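Fucolectin-related protein (PDB 2WMF) is a family 98 glycoside hydrolase of Streptococcus pneumoniae that recognises and hydrolyses host carbohydrate antigens, probably those of the blood-group type. Local coordinates at residues 78-84 with 96-101; 115-121 with 143-149; 167-171 with 203-207; 239-245 with 289-294. All blocks are in the same frame, centred on the assembly; numbering follows the deposited sequence.

Contact 1: residues 78-84 with 96-101; sequences LHPAKVC and ELREWY
The phenol oxygen of Y101 lies beside the CG corner of P80, Y101 OH 3.7 Å from P80 CG, and is fixed there by a hydrogen bond to the backbone carbonyl of V118 on the next strand. A buried hydroxyl is thus satisfied within a mainly apolar interface. P80 is also pressed from the side by L97, whose CD1 branch comes to 3.3 Å from P80 CB, a close approach for two carbons; P80 CG and CD are the ring carbons nearest the tyrosine. The largest share of the interface belongs to W100. With CG anti to its backbone N (chi1 -174°) and the indole turned nearly perpendicular to that bond (chi2 84°), the ring is thrust from the helix into the bend that follows strand 74-79. Two CH-pi contacts cover one of its faces: P80 CA lies 3.8 Å from the centroid of the six-membered ring, and V83 CG2 lies over the five-membered ring. The far rim of the indole comes close to the strand end, with W100 CH2 3.4 Å from H79 O and also touching L78 CB. On the five-membered ring, W100 NE1 donates to G52 O, which satisfies the indole nitrogen. V83 uses both branches, CG2 on the indole and CG1 along the helix backbone, 3.8 Å from E96 O. The short 3-10 turn holding V83 is closed by V83 N to P80 O, 3.0 Å. Strand 74-79, helix 95-111 and strand 115-121 form one beta-alpha-beta unit, the repeating element of a (beta/alpha)8, or TIM, barrel.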
# COMPACT_ATOMS: atom_id res chain seq x y z
N LEU A 78 -1.77 4.18 -17.13
CA LEU A 78 -2.56 3.89 -18.30
C LEU A 78 -2.46 2.42 -18.61
O LEU A 78 -1.44 1.96 -19.03
CB LEU A 78 -2.10 4.72 -19.50
CG LEU A 78 -2.35 6.24 -19.39
CD1 LEU A 78 -1.53 6.97 -20.51
CD2 LEU A 78 -3.83 6.61 -19.51
N HIS A 79 -3.55 1.69 -18.36
CA HIS A 79 -3.63 0.26 -18.55
C HIS A 79 -4.52 -0.02 -19.78
O HIS A 79 -5.68 0.37 -19.80
CB HIS A 79 -4.25 -0.43 -17.31
CG HIS A 79 -4.03 -1.92 -17.27
ND1 HIS A 79 -4.11 -2.73 -18.40
CD2 HIS A 79 -3.72 -2.74 -16.24
CE1 HIS A 79 -3.84 -3.98 -18.04
NE2 HIS A 79 -3.58 -4.01 -16.75
N PRO A 80 -3.97 -0.68 -20.80
CA PRO A 80 -4.74 -0.82 -22.03
C PRO A 80 -5.99 -1.69 -21.86
O PRO A 80 -6.95 -1.51 -22.61
CB PRO A 80 -3.74 -1.44 -23.02
CG PRO A 80 -2.72 -2.16 -22.14
CD PRO A 80 -2.63 -1.30 -20.90
N ALA A 81 -5.98 -2.59 -20.88
CA ALA A 81 -7.21 -3.28 -20.45
C ALA A 81 -8.00 -3.87 -21.64
O ALA A 81 -7.47 -4.72 -22.33
CB ALA A 81 -8.08 -2.34 -19.60
N LYS A 82 -9.20 -3.35 -21.93
CA LYS A 82 -10.08 -4.00 -22.94
C LYS A 82 -9.59 -3.83 -24.38
O LYS A 82 -10.07 -4.50 -25.28
CB LYS A 82 -11.52 -3.50 -22.84
CG LYS A 82 -12.21 -3.79 -21.52
CD LYS A 82 -13.57 -3.16 -21.50
CE LYS A 82 -14.55 -3.91 -22.43
NZ LYS A 82 -15.87 -3.19 -22.44
N VAL A 83 -8.64 -2.94 -24.59
CA VAL A 83 -7.99 -2.76 -25.89
C VAL A 83 -7.17 -4.00 -26.25
O VAL A 83 -6.99 -4.29 -27.43
CB VAL A 83 -7.12 -1.47 -25.90
CG1 VAL A 83 -6.23 -1.39 -27.16
CG2 VAL A 83 -8.02 -0.25 -25.78
N CYS A 84 -6.69 -4.73 -25.24
CA CYS A 84 -5.89 -5.92 -25.46
C CYS A 84 -6.72 -7.06 -26.04
O CYS A 84 -7.83 -7.36 -25.56
CB CYS A 84 -5.22 -6.41 -24.16
SG CYS A 84 -4.20 -5.20 -23.26
N GLU A 96 -3.62 -1.96 -32.77
CA GLU A 96 -4.60 -1.28 -31.94
C GLU A 96 -4.01 -0.91 -30.57
O GLU A 96 -4.29 0.15 -30.03
CB GLU A 96 -5.84 -2.15 -31.74
CG GLU A 96 -6.69 -2.37 -33.00
CD GLU A 96 -6.04 -3.34 -34.03
OE1 GLU A 96 -5.29 -4.28 -33.65
OE2 GLU A 96 -6.28 -3.14 -35.25
N LEU A 97 -3.18 -1.80 -30.00
CA LEU A 97 -2.51 -1.49 -28.73
C LEU A 97 -1.62 -0.25 -28.84
O LEU A 97 -1.68 0.67 -28.03
CB LEU A 97 -1.69 -2.69 -28.23
CG LEU A 97 -1.07 -2.52 -26.84
CD1 LEU A 97 -2.21 -2.37 -25.79
CD2 LEU A 97 -0.11 -3.67 -26.50
N ARG A 98 -0.76 -0.23 -29.86
CA ARG A 98 0.17 0.88 -30.04
C ARG A 98 -0.63 2.19 -30.30
O ARG A 98 -0.33 3.25 -29.74
CB ARG A 98 1.13 0.56 -31.19
CG ARG A 98 2.08 -0.60 -30.96
CD ARG A 98 3.15 -0.64 -32.04
NE ARG A 98 3.95 -1.86 -32.04
CZ ARG A 98 5.02 -2.04 -32.82
NH1 ARG A 98 5.41 -1.08 -33.65
NH2 ARG A 98 5.71 -3.16 -32.77
N GLU A 99 -1.68 2.08 -31.12
CA GLU A 99 -2.54 3.22 -31.44
C GLU A 99 -3.14 3.82 -30.16
O GLU A 99 -3.18 5.05 -30.00
CB GLU A 99 -3.64 2.80 -32.43
CG GLU A 99 -3.23 3.10 -33.83
CD GLU A 99 -4.02 2.40 -34.92
OE1 GLU A 99 -5.13 1.85 -34.65
OE2 GLU A 99 -3.49 2.40 -36.08
N TRP A 100 -3.59 2.94 -29.26
CA TRP A 100 -4.16 3.38 -28.00
C TRP A 100 -3.12 4.07 -27.13
O TRP A 100 -3.39 5.14 -26.59
CB TRP A 100 -4.78 2.20 -27.24
CG TRP A 100 -5.52 2.63 -25.99
CD1 TRP A 100 -6.80 3.08 -25.92
CD2 TRP A 100 -5.01 2.64 -24.64
NE1 TRP A 100 -7.13 3.38 -24.61
CE2 TRP A 100 -6.05 3.11 -23.81
CE3 TRP A 100 -3.78 2.32 -24.07
CZ2 TRP A 100 -5.90 3.25 -22.42
CZ3 TRP A 100 -3.64 2.45 -22.69
CH2 TRP A 100 -4.68 2.91 -21.89
N TYR A 101 -1.94 3.46 -26.99
CA TYR A 101 -0.85 4.09 -26.21
C TYR A 101 -0.55 5.51 -26.73
O TYR A 101 -0.46 6.44 -25.95
CB TYR A 101 0.43 3.28 -26.27
CG TYR A 101 0.47 1.98 -25.45
CD1 TYR A 101 -0.02 1.90 -24.15
CD2 TYR A 101 1.06 0.84 -25.99
CE1 TYR A 101 0.06 0.71 -23.42
CE2 TYR A 101 1.13 -0.36 -25.27
CZ TYR A 101 0.62 -0.41 -23.99
OH TYR A 101 0.72 -1.59 -23.30

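Contact 2: residues 115-121 with 143-149; sequences VFLVIMS and LKGVLNI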
# COMPACT_ATOMS: atom_id res chain seq x y z
N VAL A 115 2.39 10.37 -16.91
CA VAL A 115 1.83 9.05 -17.07
C VAL A 115 2.87 7.93 -17.07
O VAL A 115 4.04 8.12 -17.41
CB VAL A 115 0.95 8.96 -18.35
CG1 VAL A 115 -0.24 9.95 -18.29
CG2 VAL A 115 1.81 9.15 -19.63
N PHE A 116 2.39 6.73 -16.67
CA PHE A 116 3.10 5.47 -16.82
C PHE A 116 2.20 4.50 -17.61
O PHE A 116 1.02 4.47 -17.37
CB PHE A 116 3.32 4.83 -15.42
CG PHE A 116 4.38 5.52 -14.60
CD1 PHE A 116 5.63 4.97 -14.45
CD2 PHE A 116 4.09 6.70 -13.92
CE1 PHE A 116 6.61 5.59 -13.67
CE2 PHE A 116 5.07 7.35 -13.12
CZ PHE A 116 6.33 6.79 -13.03
N LEU A 117 2.80 3.74 -18.53
CA LEU A 117 2.09 2.77 -19.37
C LEU A 117 2.28 1.37 -18.81
O LEU A 117 3.40 0.98 -18.51
CB LEU A 117 2.61 2.76 -20.80
CG LEU A 117 2.68 4.07 -21.59
CD1 LEU A 117 3.22 3.76 -23.00
CD2 LEU A 117 1.31 4.71 -21.59
N VAL A 118 1.20 0.61 -18.69
CA VAL A 118 1.29 -0.82 -18.38
C VAL A 118 1.59 -1.54 -19.70
O VAL A 118 0.74 -1.56 -20.60
CB VAL A 118 -0.01 -1.39 -17.79
CG1 VAL A 118 0.17 -2.89 -17.51
CG2 VAL A 118 -0.45 -0.61 -16.51
N ILE A 119 2.80 -2.06 -19.82
CA ILE A 119 3.25 -2.75 -21.05
C ILE A 119 3.49 -4.24 -20.89
O ILE A 119 3.73 -4.92 -21.89
CB ILE A 119 4.47 -2.07 -21.71
CG1 ILE A 119 5.75 -2.28 -20.87
CG2 ILE A 119 4.17 -0.53 -21.94
CD1 ILE A 119 7.00 -1.84 -21.60
N MET A 120 3.44 -4.75 -19.65
CA MET A 120 3.60 -6.16 -19.38
C MET A 120 2.57 -6.61 -18.33
O MET A 120 2.33 -5.89 -17.37
CB MET A 120 5.00 -6.48 -18.82
CG MET A 120 6.18 -6.39 -19.80
SD MET A 120 7.74 -6.77 -19.03
CE MET A 120 7.69 -8.56 -18.97
N SER A 121 1.94 -7.77 -18.58
CA SER A 121 1.03 -8.37 -17.61
C SER A 121 0.69 -9.82 -17.98
O SER A 121 0.72 -10.20 -19.15
CB SER A 121 -0.26 -7.57 -17.52
OG SER A 121 -1.04 -7.99 -16.41
N LEU A 143 5.90 10.99 -20.49
CA LEU A 143 6.04 9.55 -20.27
C LEU A 143 7.12 9.33 -19.21
O LEU A 143 8.29 9.47 -19.47
CB LEU A 143 6.37 8.82 -21.57
CG LEU A 143 6.54 7.29 -21.45
CD1 LEU A 143 5.29 6.65 -20.76
CD2 LEU A 143 6.90 6.59 -22.79
N LYS A 144 6.69 8.91 -18.02
CA LYS A 144 7.56 8.80 -16.86
C LYS A 144 8.09 7.39 -16.61
O LYS A 144 9.04 7.22 -15.86
CB LYS A 144 6.85 9.31 -15.57
CG LYS A 144 6.32 10.74 -15.69
CD LYS A 144 7.49 11.70 -15.98
CE LYS A 144 7.09 13.12 -15.78
NZ LYS A 144 5.97 13.36 -16.57
N GLY A 145 7.55 6.41 -17.31
CA GLY A 145 7.96 5.03 -17.12
C GLY A 145 6.89 4.05 -17.52
O GLY A 145 5.88 4.40 -18.16
N VAL A 146 7.11 2.80 -17.11
CA VAL A 146 6.22 1.70 -17.51
C VAL A 146 6.03 0.73 -16.33
O VAL A 146 6.84 0.72 -15.41
CB VAL A 146 6.73 0.93 -18.74
CG1 VAL A 146 6.82 1.89 -19.92
CG2 VAL A 146 8.08 0.22 -18.49
N LEU A 147 5.00 -0.09 -16.42
CA LEU A 147 4.64 -1.06 -15.40
C LEU A 147 4.53 -2.48 -15.97
O LEU A 147 4.06 -2.68 -17.11
CB LEU A 147 3.31 -0.72 -14.78
CG LEU A 147 3.26 0.58 -13.96
CD1 LEU A 147 2.31 1.60 -14.58
CD2 LEU A 147 2.93 0.24 -12.49
N ASN A 148 4.99 -3.43 -15.15
CA ASN A 148 4.74 -4.84 -15.32
C ASN A 148 3.89 -5.22 -14.10
O ASN A 148 4.31 -5.00 -12.95
CB ASN A 148 6.06 -5.59 -15.29
CG ASN A 148 5.91 -7.10 -15.44
OD1 ASN A 148 4.80 -7.63 -15.54
ND2 ASN A 148 7.05 -7.80 -15.48
N ILE A 149 2.74 -5.81 -14.34
CA ILE A 149 1.78 -6.11 -13.27
C ILE A 149 1.27 -7.53 -13.38
O ILE A 149 0.74 -7.89 -14.41
CB ILE A 149 0.55 -5.13 -13.33
CG1 ILE A 149 0.99 -3.67 -13.21
CG2 ILE A 149 -0.43 -5.41 -12.16
CD1 ILE A 149 -0.17 -2.64 -13.25
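S121 OG donates to I149 O over 2.7 Å at the C-terminal end of the strand pair, the hydroxyl placed by its position anti to the backbone N (chi1 -169°). At the other end K144 N donates to V115 O over 2.8 Å. Between them L117 N is bound to G145 O, and L117 O receives L147 N at 2.8 Å. L147 O is then held by two donors, I119 N at 3.1 Å and, weakly, M120 N; this forked acceptor marks a beta bulge, where the register slips by one before I149 N reaches M120 O.

On the face carrying F116, V118, L147 and I149, the CD1 branch of L147 reaches F116 CB at 3.5 Å and also touches V118 CG2, which in turn meets I149 CD1. K144 CB lies over one face of the F116 ring, 3.9 Å from its centroid, and the G145 backbone passes close beside the ring; G145 N is buried here without a hydrogen-bond partner. At the bulge, I119 CD1 packs on V146 CG2. On the face of L117, L143, V146, M120 and N148, L117 CG meets L143 CD1, and the bent M120 chain crosses the N148 amide, M120 SD 3.8 Å from N148 ND2, while N148 OD1 accepts from N151 ND2. The strand directions differ by 34°. Parallel neighbours twisted in this way, one face turned inward and the other toward the helices, are characteristic of the TIM barrel wall.

Contact 3: residues 167-171 with 203-207; sequences LEVCA and YHKNL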
# COMPACT_ATOMS: atom_id res chain seq x y z
N LEU A 167 13.86 -2.11 -18.39
CA LEU A 167 14.53 -1.33 -17.34
C LEU A 167 15.74 -0.55 -17.94
O LEU A 167 15.97 0.61 -17.59
CB LEU A 167 14.95 -2.27 -16.20
CG LEU A 167 15.81 -1.69 -15.07
CD1 LEU A 167 15.14 -0.48 -14.38
CD2 LEU A 167 16.16 -2.83 -14.07
N GLU A 168 16.53 -1.21 -18.78
CA GLU A 168 17.67 -0.55 -19.46
C GLU A 168 17.20 0.65 -20.29
O GLU A 168 17.78 1.73 -20.20
CB GLU A 168 18.38 -1.58 -20.34
CG GLU A 168 19.51 -1.02 -21.11
CD GLU A 168 20.29 -2.10 -21.87
OE1 GLU A 168 19.83 -3.26 -21.99
OE2 GLU A 168 21.39 -1.78 -22.34
N VAL A 169 16.11 0.49 -21.03
CA VAL A 169 15.54 1.61 -21.79
C VAL A 169 15.12 2.74 -20.83
O VAL A 169 15.36 3.92 -21.09
CB VAL A 169 14.34 1.22 -22.67
CG1 VAL A 169 13.79 2.45 -23.46
CG2 VAL A 169 14.69 0.12 -23.70
N CYS A 170 14.45 2.38 -19.74
CA CYS A 170 14.08 3.35 -18.74
C CYS A 170 15.29 4.13 -18.25
O CYS A 170 15.23 5.34 -18.12
CB CYS A 170 13.35 2.67 -17.57
SG CYS A 170 11.65 2.15 -18.01
N ALA A 171 16.38 3.43 -17.97
CA ALA A 171 17.59 4.07 -17.42
C ALA A 171 18.17 5.08 -18.41
O ALA A 171 18.74 6.11 -18.01
CB ALA A 171 18.65 3.00 -17.02
N TYR A 203 20.90 -0.80 -12.62
CA TYR A 203 19.87 0.20 -12.88
C TYR A 203 18.90 0.34 -11.72
O TYR A 203 17.76 0.77 -11.92
CB TYR A 203 19.11 -0.14 -14.17
CG TYR A 203 19.99 -0.30 -15.39
CD1 TYR A 203 20.87 0.71 -15.77
CD2 TYR A 203 19.95 -1.47 -16.15
CE1 TYR A 203 21.69 0.57 -16.89
CE2 TYR A 203 20.78 -1.62 -17.25
CZ TYR A 203 21.63 -0.60 -17.62
OH TYR A 203 22.45 -0.77 -18.75
N HIS A 204 19.37 -0.01 -10.52
CA HIS A 204 18.57 0.10 -9.29
C HIS A 204 17.90 1.50 -9.16
O HIS A 204 16.78 1.60 -8.67
CB HIS A 204 19.41 -0.26 -8.05
CG HIS A 204 20.63 0.60 -7.86
ND1 HIS A 204 21.88 0.27 -8.35
CD2 HIS A 204 20.78 1.79 -7.24
CE1 HIS A 204 22.73 1.24 -8.03
NE2 HIS A 204 22.09 2.17 -7.37
N LYS A 205 18.59 2.59 -9.57
CA LYS A 205 17.97 3.93 -9.51
C LYS A 205 16.60 3.99 -10.21
O LYS A 205 15.69 4.71 -9.75
CB LYS A 205 18.90 5.00 -10.12
CG LYS A 205 18.45 6.38 -9.78
CD LYS A 205 19.39 7.52 -10.10
CE LYS A 205 18.74 8.83 -9.44
NZ LYS A 205 18.63 9.05 -7.88
N ASN A 206 16.45 3.25 -11.30
CA ASN A 206 15.27 3.34 -12.18
C ASN A 206 14.24 2.25 -11.91
O ASN A 206 13.23 2.20 -12.60
CB ASN A 206 15.70 3.25 -13.63
CG ASN A 206 16.74 4.31 -13.99
OD1 ASN A 206 16.40 5.43 -14.43
ND2 ASN A 206 17.99 3.96 -13.84
N LEU A 207 14.49 1.43 -10.89
CA LEU A 207 13.65 0.25 -10.64
C LEU A 207 12.83 0.45 -9.36
O LEU A 207 13.36 0.84 -8.34
CB LEU A 207 14.50 -1.00 -10.47
CG LEU A 207 13.81 -2.36 -10.28
CD1 LEU A 207 12.79 -2.65 -11.44
CD2 LEU A 207 14.84 -3.50 -10.09
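L167 meets the chain leaving helix 194-203 with both methyl branches. Its CG is 3.8 Å from Y203 CB, and CD1 continues into the turn, 3.8 Å from N206 CB and 4.0 Å from L207 CB. The leucine gets there by holding CG anti to its own backbone N (chi1 173°), which sends the branches across to the 3-10 turn. The next residue, E168, crosses the phenol of Y203 at a slant: its CA lies over one face of the ring, and E168 CG comes to 3.8 Å from Y203 OH, carboxylate and ring planes 23° apart. The contact belongs to the outer layer of the TIM barrel, where helix 159-172, following the fourth strand, packs beside the chain that ends helix 194-203 and enters strand 207-212. C170 faces the same neighbour with a smaller surface and turns its side chain to F177 of strand 176-180 and F137 of helix 130-139. At A171 the packing tightens again. The methyl carbon A171 CB comes to 3.4 Å from Y203 CD1, approaching the ring obliquely, and also touches the side chain of N206; the 3-10 turn is closed by N206 N to Y203 O.

Contact 4: residues 239-245 with 289-294; sequences GSSTDTW and VYNFEC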
# COMPACT_ATOMS: atom_id res chain seq x y z
N GLY A 239 7.31 -0.52 -3.11
CA GLY A 239 5.97 -0.16 -2.70
C GLY A 239 4.97 -1.26 -2.91
O GLY A 239 5.31 -2.44 -2.76
N SER A 240 3.73 -0.85 -3.23
CA SER A 240 2.59 -1.76 -3.26
C SER A 240 1.55 -1.38 -4.26
O SER A 240 1.33 -0.19 -4.54
CB SER A 240 1.90 -1.73 -1.87
OG SER A 240 1.65 -0.37 -1.45
N SER A 241 0.86 -2.42 -4.78
CA SER A 241 -0.48 -2.26 -5.34
C SER A 241 -1.41 -2.87 -4.31
O SER A 241 -1.41 -4.08 -4.09
CB SER A 241 -0.67 -2.99 -6.66
OG SER A 241 -2.04 -2.99 -7.02
N THR A 242 -2.19 -2.02 -3.67
CA THR A 242 -3.14 -2.41 -2.62
C THR A 242 -4.45 -2.76 -3.34
O THR A 242 -5.08 -1.86 -3.92
CB THR A 242 -3.38 -1.25 -1.61
OG1 THR A 242 -2.20 -1.00 -0.85
CG2 THR A 242 -4.52 -1.56 -0.66
N ASP A 243 -4.84 -4.04 -3.30
CA ASP A 243 -5.92 -4.52 -4.18
C ASP A 243 -7.14 -4.97 -3.39
O ASP A 243 -7.10 -5.99 -2.71
CB ASP A 243 -5.42 -5.64 -5.10
CG ASP A 243 -6.45 -6.09 -6.12
OD1 ASP A 243 -7.52 -5.45 -6.21
OD2 ASP A 243 -6.12 -7.06 -6.85
N THR A 244 -8.23 -4.23 -3.55
CA THR A 244 -9.49 -4.54 -2.80
C THR A 244 -10.20 -5.79 -3.37
O THR A 244 -11.12 -6.30 -2.74
CB THR A 244 -10.45 -3.37 -2.76
OG1 THR A 244 -10.85 -3.03 -4.08
CG2 THR A 244 -9.78 -2.12 -2.04
N TRP A 245 -9.74 -6.29 -4.53
CA TRP A 245 -10.17 -7.61 -5.01
C TRP A 245 -9.84 -8.70 -3.98
O TRP A 245 -10.43 -9.79 -4.01
CB TRP A 245 -9.55 -7.97 -6.37
CG TRP A 245 -10.23 -7.44 -7.59
CD1 TRP A 245 -9.85 -6.38 -8.36
CD2 TRP A 245 -11.38 -8.00 -8.23
NE1 TRP A 245 -10.70 -6.22 -9.42
CE2 TRP A 245 -11.63 -7.22 -9.39
CE3 TRP A 245 -12.21 -9.08 -7.95
CZ2 TRP A 245 -12.72 -7.47 -10.25
CZ3 TRP A 245 -13.28 -9.34 -8.82
CH2 TRP A 245 -13.53 -8.52 -9.94
N VAL A 289 6.07 4.09 -2.98
CA VAL A 289 5.24 4.07 -4.17
C VAL A 289 3.94 3.31 -3.85
O VAL A 289 4.00 2.21 -3.37
CB VAL A 289 5.98 3.40 -5.38
CG1 VAL A 289 5.01 3.24 -6.56
CG2 VAL A 289 7.23 4.22 -5.74
N TYR A 290 2.81 3.94 -4.14
CA TYR A 290 1.47 3.44 -3.79
C TYR A 290 0.57 3.41 -5.02
O TYR A 290 0.40 4.44 -5.70
CB TYR A 290 0.85 4.34 -2.71
CG TYR A 290 1.70 4.56 -1.49
CD1 TYR A 290 1.54 3.79 -0.35
CD2 TYR A 290 2.64 5.59 -1.45
CE1 TYR A 290 2.31 4.01 0.78
CE2 TYR A 290 3.43 5.82 -0.33
CZ TYR A 290 3.26 5.03 0.80
OH TYR A 290 4.02 5.25 1.93
N ASN A 291 0.00 2.23 -5.29
CA ASN A 291 -0.90 1.99 -6.38
C ASN A 291 -2.09 1.18 -5.83
O ASN A 291 -1.98 0.64 -4.75
CB ASN A 291 -0.17 1.21 -7.50
CG ASN A 291 -0.80 1.34 -8.88
OD1 ASN A 291 -1.92 1.84 -9.07
ND2 ASN A 291 -0.03 0.88 -9.89
N PHE A 292 -3.20 1.13 -6.57
CA PHE A 292 -4.47 0.61 -6.06
C PHE A 292 -5.33 -0.03 -7.13
O PHE A 292 -5.35 0.42 -8.28
CB PHE A 292 -5.30 1.72 -5.40
CG PHE A 292 -4.56 2.39 -4.30
CD1 PHE A 292 -4.63 1.90 -3.00
CD2 PHE A 292 -3.69 3.44 -4.58
CE1 PHE A 292 -3.89 2.48 -1.98
CE2 PHE A 292 -2.92 4.03 -3.56
CZ PHE A 292 -3.01 3.52 -2.26
N GLU A 293 -6.05 -1.07 -6.71
CA GLU A 293 -7.22 -1.59 -7.42
C GLU A 293 -8.24 -1.94 -6.35
O GLU A 293 -7.91 -2.01 -5.19
CB GLU A 293 -6.85 -2.88 -8.19
CG GLU A 293 -5.81 -2.74 -9.25
CD GLU A 293 -5.60 -4.01 -10.11
OE1 GLU A 293 -6.60 -4.72 -10.40
OE2 GLU A 293 -4.43 -4.30 -10.47
N CYS A 294 -9.50 -2.19 -6.71
CA CYS A 294 -10.14 -1.90 -8.02
C CYS A 294 -10.63 -0.44 -8.08
O CYS A 294 -11.38 0.01 -7.20
CB CYS A 294 -11.35 -2.80 -8.18
SG CYS A 294 -12.33 -2.47 -9.69
O HOH W 1 -0.65 1.06 -2.11
O HOH W 2 -2.18 -2.95 -9.69
O HOH W 3 -6.36 -7.30 -9.48
O HOH W 4 -9.11 -3.79 -10.92
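V289 O accepts S240 N at 3.1 Å, with the side-chain-less G239 close against the same oxygen. From Y290 the ladder passes to N291, whose N-H meets S240 O and whose own O takes T242 N at 2.9 Å. The N291 carbonyl also receives a water that is bound to S240 OG and T242 OG1. F292 lies side by side with T242, its CD1 3.7 Å from T242 CB. E293 N donates to T242 O, and E293 O accepts T244 N at 2.8 Å. Its extended side chain crosses D243, and waters link E293 OE2 to S241 OG, and E293 OE1 to both D243 OD2 and W245 NE1. D243 OD1 accepts W245 N, a capping bond at the turn into helix 245-249. C294 follows a cis peptide; C294 N donates to T244 OG1 at 3.1 Å, a hydroxyl also bonded to Y267 O, and C294 CB packs 3.7 Å from W245 NE1. Beyond the pair, D243 OD2 also binds T214 OG1, and N291 ND2 binds E77 OE1. These are the seventh and eighth barrel strands: strand 207-212 flanks one side and strand 39-45 the other, while helix 272-283 covers the face of S240, T242, Y290 and F292.

From the N terminus the four contacts follow in series; none nests in or crosses another. Contact 1 closes the loop from strand 74-79 into helix 95-111. Contact 2 then closes a right-handed beta-alpha-beta crossover through helix 130-139, and meets contact 1 where L78 N bonds to F116 O. Contact 3 lies outside the wall and joins helix 159-172 to the turn after helix 194-203, across 31 residues that include strand 176-180 and helix 184-192; it touches contact 2 through V146 CG2 and C170 SG. Contact 4 spans the longest loop, including helix 272-283, and joins strands seven and eight; across the barrel interior L147 of contact 2 packs against N291, about 15 Å between contact centres.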